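Local coordinates for Peptide/nickel transport system substrate-binding protein (Listeria monocytogenes serotype 1/2a, PDB 5KZT) that binds peptides outside the cell membrane as the substrate-binding protein of an Opp-type transporter, and so probably delivers them for uptake, at residues D329-H343 / D470-K482. Residues are numbered along the deposited sequence; the frame is centred on the assembly and turned at random.
Sequences DPGNKEDYTKESGKH and DQKRWDEMVKAEK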
loop_
_atom_site.group_PDB
_atom_site.type_symbol
_atom_site.label_atom_id
_atom_site.label_comp_id
_atom_site.label_asym_id
_atom_site.label_seq_id
_atom_site.Cartn_x
_atom_site.Cartn_y
_atom_site.Cartn_z
ATOM N N ASP A 329 -4.741 21.942 0.634
ATOM C CA ASP A 329 -5.131 22.696 1.819
ATOM C C ASP A 329 -6.629 23.014 1.740
ATOM O O ASP A 329 -7.085 23.548 0.736
ATOM C CB ASP A 329 -4.265 23.972 1.853
ATOM C CG ASP A 329 -4.448 24.823 3.109
ATOM O OD1 ASP A 329 -5.526 24.813 3.716
ATOM O OD2 ASP A 329 -3.502 25.550 3.473
ATOM N N PRO A 330 -7.406 22.686 2.805
ATOM C CA PRO A 330 -8.842 22.985 2.750
ATOM C C PRO A 330 -9.117 24.484 2.698
ATOM O O PRO A 330 -10.160 24.885 2.216
ATOM C CB PRO A 330 -9.401 22.337 4.036
ATOM C CG PRO A 330 -8.236 22.308 4.950
ATOM C CD PRO A 330 -7.053 22.017 4.062
ATOM N N GLY A 331 -8.180 25.300 3.176
ATOM C CA GLY A 331 -8.331 26.748 3.174
ATOM C C GLY A 331 -8.181 27.386 1.822
ATOM O O GLY A 331 -9.096 28.085 1.346
ATOM N N ASN A 332 -7.019 27.198 1.212
ATOM C CA ASN A 332 -6.709 27.887 -0.050
ATOM C C ASN A 332 -6.413 26.971 -1.241
ATOM O O ASN A 332 -5.980 27.462 -2.276
ATOM C CB ASN A 332 -5.545 28.861 0.161
ATOM C CG ASN A 332 -4.218 28.168 0.456
ATOM O OD1 ASN A 332 -4.114 26.939 0.547
ATOM N ND2 ASN A 332 -3.181 28.979 0.614
ATOM N N LYS A 333 -6.603 25.660 -1.075
ATOM C CA LYS A 333 -6.465 24.687 -2.145
ATOM C C LYS A 333 -5.035 24.453 -2.671
ATOM O O LYS A 333 -4.864 23.781 -3.694
ATOM C CB LYS A 333 -7.424 25.002 -3.303
ATOM C CG LYS A 333 -8.870 25.090 -2.881
ATOM C CD LYS A 333 -9.736 25.474 -4.065
ATOM C CE LYS A 333 -11.102 24.793 -4.003
ATOM N NZ LYS A 333 -11.939 25.338 -5.103
ATOM N N GLU A 334 -4.022 24.943 -1.947
ATOM C CA GLU A 334 -2.627 24.741 -2.347
ATOM C C GLU A 334 -2.128 23.367 -1.942
ATOM O O GLU A 334 -2.505 22.832 -0.898
ATOM C CB GLU A 334 -1.716 25.825 -1.762
ATOM C CG GLU A 334 -1.962 27.217 -2.301
ATOM C CD GLU A 334 -1.530 27.410 -3.750
ATOM O OE1 GLU A 334 -0.967 26.503 -4.389
ATOM O OE2 GLU A 334 -1.780 28.499 -4.257
ATOM N N ASP A 335 -1.265 22.796 -2.784
ATOM C CA ASP A 335 -0.668 21.475 -2.563
ATOM C C ASP A 335 0.106 21.412 -1.251
ATOM O O ASP A 335 0.941 22.293 -0.974
ATOM C CB ASP A 335 0.295 21.138 -3.703
ATOM C CG ASP A 335 0.615 19.666 -3.793
ATOM O OD1 ASP A 335 0.858 19.001 -2.760
ATOM O OD2 ASP A 335 0.626 19.156 -4.942
ATOM N N TYR A 336 -0.169 20.368 -0.467
ATOM C CA TYR A 336 0.601 20.063 0.759
ATOM C C TYR A 336 2.104 20.212 0.550
ATOM O O TYR A 336 2.776 20.853 1.364
ATOM C CB TYR A 336 0.316 18.624 1.202
ATOM C CG TYR A 336 1.048 18.184 2.456
ATOM C CD1 TYR A 336 2.355 17.695 2.390
ATOM C CD2 TYR A 336 0.426 18.231 3.710
ATOM C CE1 TYR A 336 3.028 17.278 3.526
ATOM C CE2 TYR A 336 1.095 17.802 4.852
ATOM C CZ TYR A 336 2.388 17.330 4.757
ATOM O OH TYR A 336 3.075 16.912 5.890
ATOM N N THR A 337 2.627 19.639 -0.546
ATOM C CA THR A 337 4.082 19.675 -0.805
ATOM C C THR A 337 4.658 21.071 -1.031
ATOM O O THR A 337 5.796 21.329 -0.643
ATOM C CB THR A 337 4.511 18.785 -1.998
ATOM O OG1 THR A 337 3.828 19.183 -3.184
ATOM C CG2 THR A 337 4.228 17.376 -1.720
ATOM N N LYS A 338 3.887 21.964 -1.648
ATOM C CA LYS A 338 4.301 23.372 -1.806
ATOM C C LYS A 338 4.378 24.084 -0.428
ATOM O O LYS A 338 5.327 24.828 -0.152
ATOM C CB LYS A 338 3.344 24.088 -2.781
ATOM C CG LYS A 338 3.622 25.560 -3.047
ATOM C CD LYS A 338 2.458 26.248 -3.771
ATOM C CE LYS A 338 2.743 27.722 -4.057
ATOM N NZ LYS A 338 2.964 28.510 -2.815
ATOM N N GLU A 339 3.401 23.830 0.436
ATOM C CA GLU A 339 3.392 24.400 1.799
ATOM C C GLU A 339 4.489 23.812 2.680
ATOM O O GLU A 339 5.068 24.518 3.487
ATOM C CB GLU A 339 2.021 24.223 2.470
ATOM C CG GLU A 339 0.896 24.884 1.691
ATOM C CD GLU A 339 -0.446 24.791 2.367
ATOM O OE1 GLU A 339 -0.688 23.840 3.140
ATOM O OE2 GLU A 339 -1.265 25.676 2.107
ATOM N N SER A 340 4.762 22.518 2.534
ATOM C CA SER A 340 5.818 21.860 3.304
ATOM C C SER A 340 7.220 22.269 2.857
ATOM O O SER A 340 8.150 22.297 3.670
ATOM C CB SER A 340 5.694 20.345 3.186
ATOM O OG SER A 340 6.452 19.702 4.192
ATOM N N GLY A 341 7.365 22.552 1.560
ATOM C CA GLY A 341 8.670 22.745 0.940
ATOM C C GLY A 341 9.462 21.461 0.787
ATOM O O GLY A 341 9.016 20.355 1.186
ATOM N N LYS A 342 10.654 21.599 0.220
ATOM C CA LYS A 342 11.534 20.450 0.033
ATOM C C LYS A 342 12.273 20.130 1.335
ATOM O O LYS A 342 12.559 21.023 2.113
ATOM C CB LYS A 342 12.519 20.697 -1.102
ATOM C CG LYS A 342 11.856 20.798 -2.459
ATOM C CD LYS A 342 12.879 21.152 -3.524
ATOM C CE LYS A 342 12.312 21.109 -4.936
ATOM N NZ LYS A 342 11.079 21.941 -5.093
ATOM N N HIS A 343 12.551 18.843 1.546
ATOM C CA HIS A 343 13.356 18.360 2.656
ATOM C C HIS A 343 14.431 17.405 2.168
ATOM O O HIS A 343 14.211 16.685 1.192
ATOM C CB HIS A 343 12.460 17.623 3.644
ATOM C CG HIS A 343 11.263 18.401 4.044
ATOM N ND1 HIS A 343 11.253 19.236 5.140
ATOM C CD2 HIS A 343 10.039 18.502 3.477
ATOM C CE1 HIS A 343 10.067 19.809 5.234
ATOM N NE2 HIS A 343 9.315 19.389 4.234
ATOM N N ASP A 470 -9.697 21.844 12.081
ATOM C CA ASP A 470 -9.711 21.249 10.748
ATOM C C ASP A 470 -8.722 21.917 9.791
ATOM O O ASP A 470 -7.906 21.240 9.172
ATOM C CB ASP A 470 -11.114 21.296 10.161
ATOM C CG ASP A 470 -11.314 20.254 9.073
ATOM O OD1 ASP A 470 -10.714 20.398 7.982
ATOM O OD2 ASP A 470 -12.067 19.278 9.317
ATOM N N GLN A 471 -8.797 23.244 9.678
ATOM C CA GLN A 471 -7.659 24.011 9.174
ATOM C C GLN A 471 -6.459 23.817 10.116
ATOM O O GLN A 471 -5.340 23.642 9.653
ATOM C CB GLN A 471 -7.982 25.509 9.062
ATOM C CG GLN A 471 -6.898 26.331 8.359
ATOM C CD GLN A 471 -6.748 25.939 6.893
ATOM O OE1 GLN A 471 -7.695 26.049 6.133
ATOM N NE2 GLN A 471 -5.569 25.464 6.503
ATOM N N LYS A 472 -6.693 23.890 11.433
ATOM C CA LYS A 472 -5.631 23.617 12.420
ATOM C C LYS A 472 -5.012 22.228 12.252
ATOM O O LYS A 472 -3.801 22.087 12.350
ATOM C CB LYS A 472 -6.121 23.803 13.866
ATOM C CG LYS A 472 -6.265 25.263 14.267
ATOM C CD LYS A 472 -6.072 25.467 15.764
ATOM C CE LYS A 472 -6.257 26.923 16.172
ATOM N NZ LYS A 472 -7.654 27.402 15.937
ATOM N N ARG A 473 -5.843 21.212 11.997
ATOM C CA ARG A 473 -5.347 19.849 11.746
ATOM C C ARG A 473 -4.426 19.851 10.538
ATOM O O ARG A 473 -3.313 19.330 10.598
ATOM C CB ARG A 473 -6.508 18.876 11.525
ATOM C CG ARG A 473 -6.090 17.463 11.141
ATOM C CD ARG A 473 -7.224 16.460 11.263
ATOM N NE ARG A 473 -6.857 15.169 10.673
ATOM C CZ ARG A 473 -6.917 14.864 9.366
ATOM N NH1 ARG A 473 -7.348 15.749 8.461
ATOM N NH2 ARG A 473 -6.537 13.654 8.958
ATOM N N TRP A 474 -4.896 20.456 9.449
ATOM C CA TRP A 474 -4.097 20.529 8.221
ATOM C C TRP A 474 -2.750 21.210 8.482
ATOM O O TRP A 474 -1.698 20.646 8.163
ATOM C CB TRP A 474 -4.862 21.267 7.114
ATOM C CG TRP A 474 -4.027 21.466 5.896
ATOM C CD1 TRP A 474 -3.233 22.543 5.603
ATOM C CD2 TRP A 474 -3.876 20.548 4.825
ATOM N NE1 TRP A 474 -2.589 22.341 4.396
ATOM C CE2 TRP A 474 -2.970 21.122 3.901
ATOM C CE3 TRP A 474 -4.423 19.292 4.548
ATOM C CZ2 TRP A 474 -2.624 20.491 2.697
ATOM C CZ3 TRP A 474 -4.059 18.648 3.362
ATOM C CH2 TRP A 474 -3.170 19.253 2.450
ATOM N N ASP A 475 -2.781 22.400 9.086
ATOM C CA ASP A 475 -1.543 23.162 9.336
ATOM C C ASP A 475 -0.516 22.354 10.144
ATOM O O ASP A 475 0.681 22.385 9.855
ATOM C CB ASP A 475 -1.820 24.514 10.027
ATOM C CG ASP A 475 -2.671 25.462 9.173
ATOM O OD1 ASP A 475 -2.817 25.217 7.961
ATOM O OD2 ASP A 475 -3.207 26.441 9.725
ATOM N N GLU A 476 -1.005 21.619 11.137
ATOM C CA GLU A 476 -0.147 20.779 11.958
ATOM C C GLU A 476 0.445 19.624 11.167
ATOM O O GLU A 476 1.632 19.357 11.296
ATOM C CB GLU A 476 -0.904 20.282 13.189
ATOM C CG GLU A 476 -1.286 21.408 14.148
ATOM C CD GLU A 476 -0.095 22.007 14.887
ATOM O OE1 GLU A 476 0.419 21.350 15.818
ATOM O OE2 GLU A 476 0.314 23.151 14.559
ATOM N N MET A 477 -0.355 18.987 10.309
ATOM C CA MET A 477 0.165 17.932 9.425
ATOM C C MET A 477 1.298 18.433 8.527
ATOM O O MET A 477 2.256 17.712 8.287
ATOM C CB MET A 477 -0.966 17.296 8.591
ATOM C CG MET A 477 -1.872 16.383 9.419
ATOM S SD MET A 477 -3.021 15.351 8.494
ATOM C CE MET A 477 -3.970 16.608 7.643
ATOM N N VAL A 478 1.195 19.674 8.039
ATOM C CA VAL A 478 2.273 20.288 7.244
ATOM C C VAL A 478 3.544 20.338 8.094
ATOM O O VAL A 478 4.620 19.900 7.664
ATOM C CB VAL A 478 1.862 21.691 6.735
ATOM C CG1 VAL A 478 3.035 22.417 6.072
ATOM C CG2 VAL A 478 0.676 21.566 5.772
ATOM N N LYS A 479 3.406 20.832 9.319
ATOM C CA LYS A 479 4.541 20.944 10.225
ATOM C C LYS A 479 5.189 19.599 10.542
ATOM O O LYS A 479 6.409 19.517 10.712
ATOM C CB LYS A 479 4.121 21.624 11.532
ATOM C CG LYS A 479 3.733 23.075 11.377
ATOM C CD LYS A 479 3.287 23.641 12.721
ATOM C CE LYS A 479 2.901 25.091 12.610
ATOM N NZ LYS A 479 4.014 25.906 12.044
ATOM N N ALA A 480 4.368 18.552 10.624
ATOM C CA ALA A 480 4.850 17.226 10.979
ATOM C C ALA A 480 5.931 16.725 10.039
ATOM O O ALA A 480 6.858 16.057 10.483
ATOM C CB ALA A 480 3.704 16.232 11.010
ATOM N N GLU A 481 5.814 17.036 8.744
ATOM C CA GLU A 481 6.769 16.521 7.772
ATOM C C GLU A 481 8.172 17.088 8.002
ATOM O O GLU A 481 9.180 16.394 7.798
ATOM C CB GLU A 481 6.301 16.756 6.326
ATOM C CG GLU A 481 7.097 15.912 5.329
ATOM C CD GLU A 481 6.584 15.997 3.901
ATOM O OE1 GLU A 481 6.384 14.941 3.286
ATOM O OE2 GLU A 481 6.393 17.114 3.388
ATOM N N LYS A 482 8.246 18.350 8.416
ATOM C CA LYS A 482 9.545 18.948 8.756
ATOM C C LYS A 482 10.254 18.227 9.900
ATOM O O LYS A 482 11.472 18.031 9.863
ATOM C CB LYS A 482 9.393 20.413 9.113
ATOM C CG LYS A 482 10.725 21.142 9.100
ATOM C CD LYS A 482 10.614 22.534 9.700
ATOM C CE LYS A 482 11.976 23.177 9.807
ATOM N NZ LYS A 482 12.739 22.758 11.014
HETATM O O HOH W 1 6.873 20.917 6.590
#
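Tyr336 turns the edge of its ring toward the face of Trp474 in an offset edge-to-face pair, planes at 86°, where the short helix 336-340 and the loops flanking it pack on the helix beginning at 471 in this family 5 solute-binding protein. The two helix axes cross at -62°, and Tyr336 fits as a knob into a hole formed by Trp474, Met477, Val478 and Glu481. Tryptophan suits its place because both faces are used: Tyr336 CD2 lies over one, while Asp329 CA and Pro330 CD make CH-pi contacts with the other, Asp329 CA 3.7 Å from the centroid of the Trp474 six-membered ring. Val478, branched at CB, places its CG2 methyl 3.9 Å from Tyr336 CE2.

Both rings also carry a polar group. Trp474 NE1 donates almost straight, at 2.7 Å, to the syn lone pair of Glu339 OE1, which lies in the indole plane. With CG anti to the backbone N (chi1 -180°), the long Tyr336 side chain carries its hydroxyl to a backbone carbonyl, donating a hydrogen bond to Met477 O at 2.7 Å.

A separate group joins the loop to Gln471. Asp329 OD1 closes an Asx turn with Gly331 N and, from the opposite face of its carboxylate plane, accepts Gln471 NE2 at 2.9 Å; this nitrogen also donates to Asp475 OD1, fixing how the amide is turned. Glycine, lacking a side chain, lets Gln471 OE1 come within 3.1 Å of Gly331 CA.

Toward His343, Ser340 OG donates to the anti lone pair of Glu481 OE2, which also accepts from Asn320 ND2, while OE1 accepts from Val322 N. His343 NE2 donates to Ser340 OG while its ND1 bonds Thr486, and one water donates to both Ser340 OG and Val478 O, 2.7 Å from each.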